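Local coordinates for protein carboxylesterase (Uncultured bacterium, PDB 5GMX) that hydrolyses carboxylic ester bonds and also acts on oxyimino cephalosporins, as a family VIII carboxylesterase with a beta-lactamase-like fold, at residues 6-11 and 47-52; 98-103 and 173-178; 23-28 and 373-378. All blocks are in the same frame, centred on the assembly; numbering follows the deposited sequence.

Contact 1 (6-11 and 47-52)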
ATOM      1  N   GLU A   6     -12.424   5.397 -25.083  1.00 46.04           N
ATOM      2  CA  GLU A   6     -13.604   4.686 -24.595  1.00 40.74           C
ATOM      3  C   GLU A   6     -13.308   3.821 -23.360  1.00 35.11           C
ATOM      4  O   GLU A   6     -12.395   3.000 -23.362  1.00 36.33           O
ATOM      5  CB  GLU A   6     -14.202   3.823 -25.708  1.00 40.59           C
ATOM      6  CG  GLU A   6     -15.433   3.013 -25.297  1.00 33.02           C
ATOM      7  CD  GLU A   6     -16.644   3.879 -24.973  1.00 47.34           C
ATOM      8  OE1 GLU A   6     -16.607   5.097 -25.254  1.00 52.53           O
ATOM      9  OE2 GLU A   6     -17.643   3.339 -24.441  1.00 47.84           O
ATOM     10  N   ILE A   7     -14.102   4.012 -22.313  1.00 31.71           N
ATOM     11  CA  ILE A   7     -13.949   3.275 -21.062  1.00 26.09           C
ATOM     12  C   ILE A   7     -14.398   1.818 -21.200  1.00 32.81           C
ATOM     13  O   ILE A   7     -15.493   1.535 -21.700  1.00 29.17           O
ATOM     14  CB  ILE A   7     -14.758   3.958 -19.932  1.00 23.82           C
ATOM     15  CG1 ILE A   7     -14.261   5.386 -19.728  1.00 31.78           C
ATOM     16  CG2 ILE A   7     -14.664   3.183 -18.634  1.00 24.90           C
ATOM     17  CD1 ILE A   7     -12.775   5.473 -19.493  1.00 22.77           C
ATOM     18  N   GLN A   8     -13.528   0.905 -20.769  1.00 23.90           N
ATOM     19  CA  GLN A   8     -13.807  -0.529 -20.787  1.00 24.24           C
ATOM     20  C   GLN A   8     -14.174  -1.035 -19.394  1.00 23.45           C
ATOM     21  O   GLN A   8     -13.748  -0.464 -18.379  1.00 23.94           O
ATOM     22  CB  GLN A   8     -12.588  -1.307 -21.281  1.00 28.40           C
ATOM     23  CG  GLN A   8     -12.007  -0.862 -22.603  1.00 26.42           C
ATOM     24  CD  GLN A   8     -12.838  -1.318 -23.768  1.00 30.95           C
ATOM     25  OE1 GLN A   8     -12.927  -2.514 -24.040  1.00 42.18           O
ATOM     26  NE2 GLN A   8     -13.454  -0.374 -24.471  1.00 38.08           N
ATOM     27  N   GLY A   9     -14.920  -2.131 -19.344  1.00 21.80           N
ATOM     28  CA  GLY A   9     -15.205  -2.785 -18.080  1.00 21.06           C
ATOM     29  C   GLY A   9     -16.676  -2.886 -17.761  1.00 24.56           C
ATOM     30  O   GLY A   9     -17.515  -2.805 -18.657  1.00 24.76           O
ATOM     31  N   ILE A  10     -16.987  -3.109 -16.487  1.00 19.86           N
ATOM     32  CA  ILE A  10     -18.366  -3.292 -16.049  1.00 23.00           C
ATOM     33  C   ILE A  10     -18.669  -2.355 -14.891  1.00 23.36           C
ATOM     34  O   ILE A  10     -17.852  -2.177 -13.990  1.00 25.42           O
ATOM     35  CB  ILE A  10     -18.639  -4.775 -15.633  1.00 25.91           C
ATOM     36  CG1 ILE A  10     -18.367  -5.722 -16.816  1.00 24.02           C
ATOM     37  CG2 ILE A  10     -20.070  -4.951 -15.121  1.00 20.83           C
ATOM     38  CD1 ILE A  10     -18.352  -7.213 -16.475  1.00 18.68           C
ATOM     39  N   CYS A  11     -19.873  -1.806 -14.892  1.00 23.89           N
ATOM     40  CA  CYS A  11     -20.285  -0.835 -13.894  1.00 27.32           C
ATOM     41  C   CYS A  11     -21.762  -1.006 -13.597  1.00 34.44           C
ATOM     42  O   CYS A  11     -22.597  -0.833 -14.487  1.00 31.78           O
ATOM     43  CB  CYS A  11     -20.000   0.589 -14.387  1.00 23.41           C
ATOM     44  SG  CYS A  11     -20.349   1.897 -13.192  1.00 30.91           S
ATOM     45  N   ASP A  47     -15.702  -1.995 -12.075  1.00 17.35           N
ATOM     46  CA  ASP A  47     -14.443  -2.553 -12.536  1.00 16.76           C
ATOM     47  C   ASP A  47     -14.152  -1.957 -13.912  1.00 22.53           C
ATOM     48  O   ASP A  47     -14.635  -2.456 -14.924  1.00 18.05           O
ATOM     49  CB  ASP A  47     -14.528  -4.084 -12.581  1.00 16.22           C
ATOM     50  CG  ASP A  47     -13.250  -4.745 -13.091  1.00 27.22           C
ATOM     51  OD1 ASP A  47     -12.228  -4.045 -13.268  1.00 29.87           O
ATOM     52  OD2 ASP A  47     -13.263  -5.982 -13.292  1.00 30.10           O
ATOM     53  N   LEU A  48     -13.371  -0.883 -13.932  1.00 20.20           N
ATOM     54  CA  LEU A  48     -13.174  -0.082 -15.130  1.00 16.97           C
ATOM     55  C   LEU A  48     -11.701   0.122 -15.464  1.00 19.71           C
ATOM     56  O   LEU A  48     -10.844   0.124 -14.581  1.00 16.57           O
ATOM     57  CB  LEU A  48     -13.841   1.287 -14.965  1.00 14.70           C
ATOM     58  CG  LEU A  48     -15.347   1.324 -14.701  1.00 23.41           C
ATOM     59  CD1 LEU A  48     -15.762   2.738 -14.356  1.00 18.84           C
ATOM     60  CD2 LEU A  48     -16.155   0.781 -15.888  1.00 17.80           C
ATOM     61  N   TRP A  49     -11.414   0.299 -16.745  1.00 18.17           N
ATOM     62  CA  TRP A  49     -10.080   0.727 -17.156  1.00 16.06           C
ATOM     63  C   TRP A  49     -10.184   1.491 -18.464  1.00 19.28           C
ATOM     64  O   TRP A  49     -11.262   1.570 -19.061  1.00 17.89           O
ATOM     65  CB  TRP A  49      -9.116  -0.463 -17.279  1.00 12.97           C
ATOM     66  CG  TRP A  49      -9.506  -1.476 -18.310  1.00 18.53           C
ATOM     67  CD1 TRP A  49      -9.073  -1.548 -19.612  1.00 17.26           C
ATOM     68  CD2 TRP A  49     -10.429  -2.555 -18.134  1.00 17.50           C
ATOM     69  NE1 TRP A  49      -9.667  -2.616 -20.250  1.00 18.62           N
ATOM     70  CE2 TRP A  49     -10.505  -3.248 -19.367  1.00 22.14           C
ATOM     71  CE3 TRP A  49     -11.190  -3.011 -17.051  1.00 13.41           C
ATOM     72  CZ2 TRP A  49     -11.324  -4.369 -19.547  1.00 22.23           C
ATOM     73  CZ3 TRP A  49     -12.006  -4.130 -17.230  1.00 22.56           C
ATOM     74  CH2 TRP A  49     -12.067  -4.792 -18.470  1.00 19.00           C
ATOM     75  N   GLY A  50      -9.076   2.082 -18.888  1.00 13.70           N
ATOM     76  CA  GLY A  50      -9.060   2.838 -20.123  1.00 19.35           C
ATOM     77  C   GLY A  50      -7.702   3.422 -20.444  1.00 19.35           C
ATOM     78  O   GLY A  50      -6.783   3.388 -19.616  1.00 19.18           O
ATOM     79  N   GLY A  51      -7.576   3.953 -21.655  1.00 21.52           N
ATOM     80  CA  GLY A  51      -6.358   4.609 -22.086  1.00 20.71           C
ATOM     81  C   GLY A  51      -5.277   3.643 -22.508  1.00 20.87           C
ATOM     82  O   GLY A  51      -5.559   2.532 -22.960  1.00 23.67           O
ATOM     83  N   PHE A  52      -4.026   4.055 -22.340  1.00 19.59           N
ATOM     84  CA  PHE A  52      -2.910   3.305 -22.900  1.00 22.68           C
ATOM     85  C   PHE A  52      -1.876   2.910 -21.861  1.00 21.12           C
ATOM     86  O   PHE A  52      -1.748   3.542 -20.820  1.00 19.66           O
ATOM     87  CB  PHE A  52      -2.258   4.116 -24.020  1.00 24.66           C
ATOM     88  CG  PHE A  52      -3.217   4.508 -25.111  1.00 24.75           C
ATOM     89  CD1 PHE A  52      -3.907   5.708 -25.048  1.00 28.78           C
ATOM     90  CD2 PHE A  52      -3.449   3.661 -26.183  1.00 29.69           C
ATOM     91  CE1 PHE A  52      -4.799   6.061 -26.040  1.00 32.94           C
ATOM     92  CE2 PHE A  52      -4.341   4.010 -27.183  1.00 28.85           C
ATOM     93  CZ  PHE A  52      -5.016   5.213 -27.111  1.00 22.02           C
TER
HETATM   94  O   HOH W   1      -9.471   2.968 -23.490  1.00 23.36           O

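Contact 2 (98-103 and 173-178)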
ATOM      1  N   ASP A  98      10.763  -9.840  20.660  1.00 19.57           N
ATOM      2  CA  ASP A  98      10.189 -11.140  21.018  1.00 21.09           C
ATOM      3  C   ASP A  98      10.164 -12.082  19.813  1.00 21.16           C
ATOM      4  O   ASP A  98      10.344 -13.288  19.955  1.00 21.15           O
ATOM      5  CB  ASP A  98       8.770 -10.974  21.573  1.00 22.95           C
ATOM      6  CG  ASP A  98       8.754 -10.438  22.994  1.00 30.77           C
ATOM      7  OD1 ASP A  98       9.844 -10.112  23.519  1.00 27.51           O
ATOM      8  OD2 ASP A  98       7.650 -10.336  23.584  1.00 33.23           O
ATOM      9  N   TYR A  99       9.945 -11.518  18.631  1.00 22.75           N
ATOM     10  CA  TYR A  99       9.860 -12.300  17.400  1.00 18.77           C
ATOM     11  C   TYR A  99      11.128 -12.204  16.556  1.00 20.80           C
ATOM     12  O   TYR A  99      11.408 -13.073  15.728  1.00 19.85           O
ATOM     13  CB  TYR A  99       8.674 -11.843  16.560  1.00 18.07           C
ATOM     14  CG  TYR A  99       7.385 -11.702  17.325  1.00 19.88           C
ATOM     15  CD1 TYR A  99       6.705 -12.821  17.785  1.00 16.81           C
ATOM     16  CD2 TYR A  99       6.813 -10.450  17.532  1.00 19.59           C
ATOM     17  CE1 TYR A  99       5.511 -12.698  18.479  1.00 18.65           C
ATOM     18  CE2 TYR A  99       5.611 -10.317  18.218  1.00 20.23           C
ATOM     19  CZ  TYR A  99       4.964 -11.446  18.682  1.00 19.91           C
ATOM     20  OH  TYR A  99       3.771 -11.329  19.358  1.00 20.24           O
ATOM     21  N   TRP A 100      11.867 -11.117  16.758  1.00 18.75           N
ATOM     22  CA  TRP A 100      13.006 -10.748  15.924  1.00 19.91           C
ATOM     23  C   TRP A 100      14.104 -10.258  16.863  1.00 21.38           C
ATOM     24  O   TRP A 100      14.268  -9.058  17.065  1.00 19.57           O
ATOM     25  CB  TRP A 100      12.595  -9.671  14.917  1.00 17.73           C
ATOM     26  CG  TRP A 100      13.653  -9.194  13.952  1.00 16.45           C
ATOM     27  CD1 TRP A 100      14.927  -9.673  13.808  1.00 23.23           C
ATOM     28  CD2 TRP A 100      13.509  -8.142  12.990  1.00 18.89           C
ATOM     29  NE1 TRP A 100      15.582  -8.978  12.822  1.00 18.73           N
ATOM     30  CE2 TRP A 100      14.733  -8.035  12.300  1.00 19.51           C
ATOM     31  CE3 TRP A 100      12.462  -7.276  12.646  1.00 19.36           C
ATOM     32  CZ2 TRP A 100      14.942  -7.096  11.289  1.00 16.73           C
ATOM     33  CZ3 TRP A 100      12.671  -6.343  11.639  1.00 19.36           C
ATOM     34  CH2 TRP A 100      13.904  -6.262  10.973  1.00 19.90           C
ATOM     35  N   PRO A 101      14.826 -11.202  17.483  1.00 20.86           N
ATOM     36  CA  PRO A 101      15.750 -10.928  18.599  1.00 19.84           C
ATOM     37  C   PRO A 101      16.831  -9.921  18.253  1.00 15.38           C
ATOM     38  O   PRO A 101      17.124  -9.036  19.061  1.00 17.47           O
ATOM     39  CB  PRO A 101      16.372 -12.300  18.890  1.00 21.29           C
ATOM     40  CG  PRO A 101      15.379 -13.292  18.352  1.00 21.23           C
ATOM     41  CD  PRO A 101      14.773 -12.632  17.139  1.00 22.38           C
ATOM     42  N   GLU A 102      17.396 -10.042  17.055  1.00 15.96           N
ATOM     43  CA  GLU A 102      18.444  -9.130  16.602  1.00 21.57           C
ATOM     44  C   GLU A 102      17.984  -7.675  16.588  1.00 18.37           C
ATOM     45  O   GLU A 102      18.803  -6.752  16.646  1.00 15.20           O
ATOM     46  CB  GLU A 102      18.933  -9.511  15.199  1.00 19.15           C
ATOM     47  CG  GLU A 102      19.456 -10.930  15.063  1.00 23.66           C
ATOM     48  CD  GLU A 102      18.402 -11.922  14.565  1.00 31.18           C
ATOM     49  OE1 GLU A 102      17.210 -11.800  14.935  1.00 22.78           O
ATOM     50  OE2 GLU A 102      18.780 -12.833  13.798  1.00 37.08           O
ATOM     51  N   PHE A 103      16.672  -7.470  16.534  1.00 15.46           N
ATOM     52  CA  PHE A 103      16.130  -6.119  16.489  1.00 17.70           C
ATOM     53  C   PHE A 103      16.375  -5.375  17.800  1.00 19.72           C
ATOM     54  O   PHE A 103      16.305  -4.149  17.845  1.00 16.17           O
ATOM     55  CB  PHE A 103      14.628  -6.160  16.171  1.00 15.55           C
ATOM     56  CG  PHE A 103      14.052  -4.833  15.748  1.00 14.62           C
ATOM     57  CD1 PHE A 103      14.110  -4.427  14.424  1.00 13.09           C
ATOM     58  CD2 PHE A 103      13.447  -4.006  16.670  1.00 14.54           C
ATOM     59  CE1 PHE A 103      13.564  -3.223  14.025  1.00 13.65           C
ATOM     60  CE2 PHE A 103      12.903  -2.786  16.283  1.00 18.87           C
ATOM     61  CZ  PHE A 103      12.957  -2.400  14.957  1.00 14.85           C
ATOM     62  N   ALA A 173       6.503 -10.445  10.032  1.00 16.96           N
ATOM     63  CA  ALA A 173       5.603 -11.438   9.444  1.00 16.34           C
ATOM     64  C   ALA A 173       6.296 -12.766   9.137  1.00 18.31           C
ATOM     65  O   ALA A 173       5.741 -13.832   9.404  1.00 17.44           O
ATOM     66  CB  ALA A 173       4.969 -10.879   8.172  1.00 13.61           C
ATOM     67  N   ARG A 174       7.502 -12.689   8.580  1.00 15.65           N
ATOM     68  CA  ARG A 174       8.265 -13.868   8.208  1.00 16.87           C
ATOM     69  C   ARG A 174       8.740 -14.606   9.442  1.00 16.22           C
ATOM     70  O   ARG A 174       8.769 -15.834   9.451  1.00 18.65           O
ATOM     71  CB  ARG A 174       9.469 -13.495   7.336  1.00 16.93           C
ATOM     72  CG  ARG A 174       9.127 -12.980   5.955  1.00 19.03           C
ATOM     73  CD  ARG A 174      10.383 -12.758   5.114  1.00 19.89           C
ATOM     74  NE  ARG A 174      11.088 -14.001   4.805  1.00 17.88           N
ATOM     75  CZ  ARG A 174      12.296 -14.318   5.267  1.00 25.99           C
ATOM     76  NH1 ARG A 174      12.946 -13.481   6.065  1.00 21.46           N
ATOM     77  NH2 ARG A 174      12.863 -15.474   4.928  1.00 26.50           N
ATOM     78  N   ARG A 175       9.122 -13.861  10.477  1.00 16.02           N
ATOM     79  CA  ARG A 175       9.640 -14.497  11.686  1.00 18.87           C
ATOM     80  C   ARG A 175       8.575 -15.299  12.413  1.00 22.51           C
ATOM     81  O   ARG A 175       8.870 -16.385  12.922  1.00 20.23           O
ATOM     82  CB  ARG A 175      10.237 -13.479  12.662  1.00 17.50           C
ATOM     83  CG  ARG A 175      11.493 -12.780  12.181  1.00 19.08           C
ATOM     84  CD  ARG A 175      12.680 -13.712  12.085  1.00 22.62           C
ATOM     85  NE  ARG A 175      13.841 -13.017  11.532  1.00 25.57           N
ATOM     86  CZ  ARG A 175      15.016 -12.914  12.144  1.00 25.99           C
ATOM     87  NH1 ARG A 175      15.201 -13.481  13.334  1.00 23.18           N
ATOM     88  NH2 ARG A 175      16.011 -12.260  11.560  1.00 24.69           N
ATOM     89  N   VAL A 176       7.339 -14.798  12.468  1.00 16.85           N
ATOM     90  CA  VAL A 176       6.325 -15.577  13.194  1.00 20.44           C
ATOM     91  C   VAL A 176       5.750 -16.723  12.361  1.00 21.64           C
ATOM     92  O   VAL A 176       4.941 -17.513  12.858  1.00 20.64           O
ATOM     93  CB  VAL A 176       5.152 -14.708  13.696  1.00 19.87           C
ATOM     94  CG1 VAL A 176       5.681 -13.560  14.548  1.00 19.20           C
ATOM     95  CG2 VAL A 176       4.305 -14.198  12.541  1.00 15.16           C
ATOM     96  N   THR A 177       6.140 -16.802  11.092  1.00 19.09           N
ATOM     97  CA  THR A 177       5.776 -17.950  10.264  1.00 20.76           C
ATOM     98  C   THR A 177       7.025 -18.784   9.924  1.00 23.87           C
ATOM     99  O   THR A 177       7.067 -19.482   8.914  1.00 25.80           O
ATOM    100  CB  THR A 177       5.057 -17.520   8.963  1.00 20.27           C
ATOM    101  OG1 THR A 177       5.852 -16.553   8.270  1.00 18.42           O
ATOM    102  CG2 THR A 177       3.691 -16.911   9.279  1.00 16.61           C
ATOM    103  N   GLY A 178       8.052 -18.671  10.762  1.00 23.21           N
ATOM    104  CA  GLY A 178       9.212 -19.537  10.674  1.00 26.68           C
ATOM    105  C   GLY A 178      10.124 -19.323   9.482  1.00 25.73           C
ATOM    106  O   GLY A 178      10.917 -20.207   9.148  1.00 24.01           O
TER
HETATM  107  O   HOH W   2      13.607 -15.304  14.806  1.00 32.07           O

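Contact 3 (23-28 and 373-378)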
ATOM      1  N   ALA A  23     -14.302   8.460 -16.634  1.00 24.90           N
ATOM      2  CA  ALA A  23     -14.140   8.869 -18.028  1.00 27.00           C
ATOM      3  C   ALA A  23     -13.718  10.323 -18.079  1.00 28.12           C
ATOM      4  O   ALA A  23     -12.894  10.711 -18.912  1.00 31.63           O
ATOM      5  CB  ALA A  23     -15.436   8.658 -18.815  1.00 29.52           C
ATOM      6  N   ALA A  24     -14.269  11.115 -17.160  1.00 28.99           N
ATOM      7  CA  ALA A  24     -14.015  12.546 -17.154  1.00 32.01           C
ATOM      8  C   ALA A  24     -12.526  12.815 -16.981  1.00 34.39           C
ATOM      9  O   ALA A  24     -11.984  13.714 -17.626  1.00 37.44           O
ATOM     10  CB  ALA A  24     -14.817  13.232 -16.060  1.00 33.79           C
ATOM     11  N   ASN A  25     -11.850  12.003 -16.161  1.00 29.99           N
ATOM     12  CA  ASN A  25     -10.434  12.259 -15.898  1.00 28.91           C
ATOM     13  C   ASN A  25      -9.595  12.102 -17.162  1.00 33.36           C
ATOM     14  O   ASN A  25      -8.514  12.678 -17.272  1.00 35.86           O
ATOM     15  CB  ASN A  25      -9.903  11.340 -14.801  1.00 27.65           C
ATOM     16  CG  ASN A  25     -10.328  11.777 -13.423  1.00 28.84           C
ATOM     17  OD1 ASN A  25     -10.501  12.964 -13.167  1.00 37.05           O
ATOM     18  ND2 ASN A  25     -10.523  10.817 -12.529  1.00 25.61           N
ATOM     19  N   PHE A  26     -10.102  11.327 -18.117  1.00 34.00           N
ATOM     20  CA  PHE A  26      -9.418  11.154 -19.395  1.00 31.43           C
ATOM     21  C   PHE A  26      -9.666  12.355 -20.304  1.00 40.45           C
ATOM     22  O   PHE A  26      -8.763  12.807 -21.012  1.00 40.57           O
ATOM     23  CB  PHE A  26      -9.884   9.880 -20.086  1.00 30.89           C
ATOM     24  CG  PHE A  26      -9.352   8.618 -19.468  1.00 32.10           C
ATOM     25  CD1 PHE A  26      -8.173   8.048 -19.924  1.00 22.91           C
ATOM     26  CD2 PHE A  26     -10.046   7.988 -18.443  1.00 27.27           C
ATOM     27  CE1 PHE A  26      -7.695   6.876 -19.361  1.00 28.40           C
ATOM     28  CE2 PHE A  26      -9.572   6.821 -17.878  1.00 25.76           C
ATOM     29  CZ  PHE A  26      -8.399   6.260 -18.337  1.00 22.33           C
ATOM     30  N   LYS A  27     -10.895  12.866 -20.279  1.00 40.95           N
ATOM     31  CA  LYS A  27     -11.292  13.922 -21.204  1.00 45.47           C
ATOM     32  C   LYS A  27     -10.504  15.192 -20.944  1.00 42.71           C
ATOM     33  O   LYS A  27     -10.238  15.963 -21.862  1.00 50.91           O
ATOM     34  CB  LYS A  27     -12.796  14.194 -21.099  1.00 42.19           C
ATOM     35  CG  LYS A  27     -13.643  13.165 -21.811  1.00 42.37           C
ATOM     36  CD  LYS A  27     -15.074  13.156 -21.290  1.00 53.05           C
ATOM     37  CE  LYS A  27     -15.817  11.920 -21.786  1.00 53.80           C
ATOM     38  NZ  LYS A  27     -17.241  11.890 -21.346  1.00 67.43           N
ATOM     39  N   ASP A  28     -10.113  15.387 -19.687  1.00 49.04           N
ATOM     40  CA  ASP A  28      -9.366  16.571 -19.273  1.00 42.74           C
ATOM     41  C   ASP A  28      -7.865  16.418 -19.504  1.00 46.13           C
ATOM     42  O   ASP A  28      -7.077  17.268 -19.084  1.00 58.31           O
ATOM     43  CB  ASP A  28      -9.637  16.868 -17.796  1.00 50.05           C
ATOM     44  CG  ASP A  28     -11.126  16.950 -17.479  1.00 58.24           C
ATOM     45  OD1 ASP A  28     -11.940  16.501 -18.319  1.00 57.83           O
ATOM     46  OD2 ASP A  28     -11.483  17.459 -16.391  1.00 58.76           O
ATOM     47  N   ASP A 373      -4.721  13.035  -4.705  1.00 39.58           N
ATOM     48  CA  ASP A 373      -4.821  13.442  -6.113  1.00 41.13           C
ATOM     49  C   ASP A 373      -6.263  13.816  -6.506  1.00 34.61           C
ATOM     50  O   ASP A 373      -7.205  13.126  -6.106  1.00 31.59           O
ATOM     51  CB  ASP A 373      -4.307  12.315  -7.020  1.00 36.85           C
ATOM     52  CG  ASP A 373      -4.066  12.768  -8.458  1.00 40.27           C
ATOM     53  OD1 ASP A 373      -5.046  13.087  -9.168  1.00 41.80           O
ATOM     54  OD2 ASP A 373      -2.892  12.781  -8.886  1.00 36.67           O
ATOM     55  N   PRO A 374      -6.431  14.908  -7.286  1.00 33.87           N
ATOM     56  CA  PRO A 374      -7.714  15.388  -7.835  1.00 31.33           C
ATOM     57  C   PRO A 374      -8.549  14.306  -8.536  1.00 31.50           C
ATOM     58  O   PRO A 374      -9.777  14.268  -8.374  1.00 32.08           O
ATOM     59  CB  PRO A 374      -7.281  16.452  -8.849  1.00 29.33           C
ATOM     60  CG  PRO A 374      -6.005  16.964  -8.317  1.00 31.93           C
ATOM     61  CD  PRO A 374      -5.323  15.826  -7.613  1.00 32.73           C
ATOM     62  N   ARG A 375      -7.889  13.460  -9.323  1.00 26.23           N
ATOM     63  CA  ARG A 375      -8.548  12.335  -9.984  1.00 28.05           C
ATOM     64  C   ARG A 375      -9.274  11.462  -8.957  1.00 27.06           C
ATOM     65  O   ARG A 375     -10.449  11.075  -9.134  1.00 24.68           O
ATOM     66  CB  ARG A 375      -7.520  11.519 -10.767  1.00 28.09           C
ATOM     67  CG  ARG A 375      -6.833  12.325 -11.866  1.00 29.57           C
ATOM     68  CD  ARG A 375      -5.675  11.568 -12.496  1.00 32.47           C
ATOM     69  NE  ARG A 375      -4.485  11.559 -11.647  1.00 30.13           N
ATOM     70  CZ  ARG A 375      -3.324  11.009 -11.997  1.00 28.57           C
ATOM     71  NH1 ARG A 375      -3.203  10.413 -13.182  1.00 24.67           N
ATOM     72  NH2 ARG A 375      -2.287  11.052 -11.164  1.00 24.26           N
ATOM     73  N   GLY A 376      -8.560  11.174  -7.869  1.00 27.81           N
ATOM     74  CA  GLY A 376      -9.097  10.405  -6.765  1.00 24.10           C
ATOM     75  C   GLY A 376     -10.218  11.116  -6.042  1.00 23.04           C
ATOM     76  O   GLY A 376     -11.211  10.494  -5.681  1.00 25.25           O
ATOM     77  N   VAL A 377     -10.057  12.418  -5.822  1.00 25.20           N
ATOM     78  CA  VAL A 377     -11.092  13.216  -5.175  1.00 23.47           C
ATOM     79  C   VAL A 377     -12.405  13.124  -5.947  1.00 25.37           C
ATOM     80  O   VAL A 377     -13.472  12.914  -5.360  1.00 21.80           O
ATOM     81  CB  VAL A 377     -10.678  14.690  -5.053  1.00 27.57           C
ATOM     82  CG1 VAL A 377     -11.819  15.514  -4.485  1.00 21.61           C
ATOM     83  CG2 VAL A 377      -9.424  14.819  -4.189  1.00 24.24           C
ATOM     84  N   ARG A 378     -12.301  13.248  -7.268  1.00 26.40           N
ATOM     85  CA  ARG A 378     -13.454  13.169  -8.157  1.00 30.34           C
ATOM     86  C   ARG A 378     -14.138  11.812  -8.074  1.00 25.36           C
ATOM     87  O   ARG A 378     -15.378  11.721  -7.980  1.00 24.32           O
ATOM     88  CB  ARG A 378     -13.027  13.446  -9.601  1.00 29.84           C
ATOM     89  CG  ARG A 378     -14.175  13.621 -10.572  1.00 40.57           C
ATOM     90  CD  ARG A 378     -13.661  14.005 -11.957  1.00 48.12           C
ATOM     91  NE  ARG A 378     -14.605  14.861 -12.675  1.00 61.75           N
ATOM     92  CZ  ARG A 378     -14.272  15.638 -13.704  1.00 66.42           C
ATOM     93  NH1 ARG A 378     -13.017  15.670 -14.133  1.00 64.08           N
ATOM     94  NH2 ARG A 378     -15.192  16.387 -14.303  1.00 63.41           N
TER

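Contact 1 (6-11 and 47-52)
Trp49 lays its indole across the backbone of Gln8 and Gly9 where 6-11 runs antiparallel to 47-52. With CG between the backbone N and the carbonyl carbon (chi1 62°), the indole swings across to the neighbouring chain, under Gln8 and Gly9. From CB the side chain leads through CG to CD2, which lies 3.9 Å from Gln8 O. NE1 and CE2 sit under Gln8 CB, which is 3.6 Å from the centroid of the five-membered ring, a CH-pi contact over the face. Farther out, CZ3 and CH2 end against the glycine, Gly9 CA being 3.6 Å from CZ3. Gly9 CA also lies 3.2 Å from Asp47 O, a CA-H...O contact.

Four backbone hydrogen bonds join the strands: Gln8 and Trp49 exchange two, Ile10 and Asp47 two more, each 2.9 Å from N to O. Between them Gly9 and Leu48 form a non-hydrogen-bonded pair. On the face away from the indole, Leu48 CD2 meets Ile7 CG2 at 3.9 Å and Cys11 CB at 4.1 Å. Asp47, on the same face as Trp49, points its carboxylate at Arg273 in a salt bridge. Beyond the pairing, a water links Glu6 O to Gly51 N. This is the edge of the antiparallel sheet of the beta-lactamase-like fold, with 10-11 as an outermost strand beside 43-51.

Contact 2 (98-103 and 173-178)
The guanidinium of Arg175 carries Trp100 on one face, with CD1 of the indole 3.5 Å above its plane and displaced toward the rim. The two planes are 40° apart, so this is a tilted overlap, and Arg175 NH2 comes to 3.5 Å from Trp100 NE1. At the guanidinium edge, in plane, lie Glu102 OE2 and a water. The indole in turn has Phe103 CD1 over one face and Glu102 OE1 at its edge.

Glu102 meets the arginine crosswise, the carboxylate and guanidinium planes 78° apart. Its OE1 accepts a hydrogen bond from Arg175 NH1 at 3.1 Å through the syn lone pair, forming a salt bridge, but the bond is bent and OE1 lies 30° out of the guanidinium plane. Arg175 turns at chi2, which carries its head past Tyr99 O toward the indole; Tyr99 O is 3.3 Å from Arg175 CB. The water at the edge accepts from NH1 and donates to Tyr99 O.

The contact sits where helix 165-175 ends in a Schellman motif, with Gly178 as the C-prime residue; the last turn of this helix, through Arg175 and the following Val176, packs against the end of helix 96-99. Glu171, one turn back, holds Arg175 NE in a second salt bridge, so the guanidinium is shared between two carboxylates.

Val176 CG1 approaches the Tyr99 ring obliquely, 3.5 Å from CD1. Tyr99 OH is fixed by Asp91 N, and Leu84 of helix 72-86 adjoins Val176 as well.

Contact 3 (23-28 and 373-378)
This is a polar contact between the end of helix 16-27 and the start of helix 374-385, the N- and C-terminal helices, beside strand 357-363 of the antiparallel sheet. The short segments run at 146° to each other, their axes 10.3 Å apart at closest approach, and side chains of Asn25 and Arg378 do most of the bridging.

Arg378 stretches across to the other helix. CG stands anti to the backbone N (chi1 -170°), which sends the chain outward beside Asn25; the two side chains slide past each other in opposite directions, with Asn25 OD1 3.5 Å from Arg378 CD. The guanidinium then lies flat over Ala24: the methyl CB sits over its centre, 3.4 Å from CZ. At the edge, NH1 donates to Asp28 OD2 at 3.3 Å in a long but fairly straight salt bridge (160° at the hydrogen). Asp28 OD2 lies in the guanidinium plane, yet NH1 approaches OD2 from above the carboxylate plane.

Buried Asn25 turns its amide to the other helix, where ND2 gives a weak hydrogen bond to Arg375 O, 3.4 Å away, and packs on Arg375 CB. Arg375 sends its head the other way, bending at chi3, and grips Asp373 in a two-nitrogen salt bridge, side-on, NE to OD1 at 3.0 Å and NH2 to OD2 at 2.9 Å. Asp373 OD1 also caps the helix by accepting from Arg375 N through its anti lone pair. Three bonds from one residue thus fix the carboxylate, and Asn369 donates to OD2.

Arg375 NH1 continues to Glu31 and the backbone of Gln365, and its side chain rests on Tyr361 and Met363 of strand 357-363, so the two terminal helices meet over one face of the sheet.

How the contacts relate
Contacts 1 and 3 are neighbours, their centres 14 Å apart on the same side of the chain's centre. Strand 10-11 leads into helix 16-27, and the two contacts meet where Phe26 packs on Gly50 and Gly51 and Ile7 lies on Ala23 and Phe26; Ile7 CG1 is 3.6 Å from Ala23 CB. Contact 2 is across the molecule, its centre 42 Å from that of contact 1 and 43 Å from that of contact 3, and it touches neither. Along the chain it is nested inside the loop closed by contact 3. The bound phenylmethanesulfonic acid lies about 12 Å from the side chain of Arg375; the ligand's pocket includes Ser71 and Lys74, consistent with an SxxK motif.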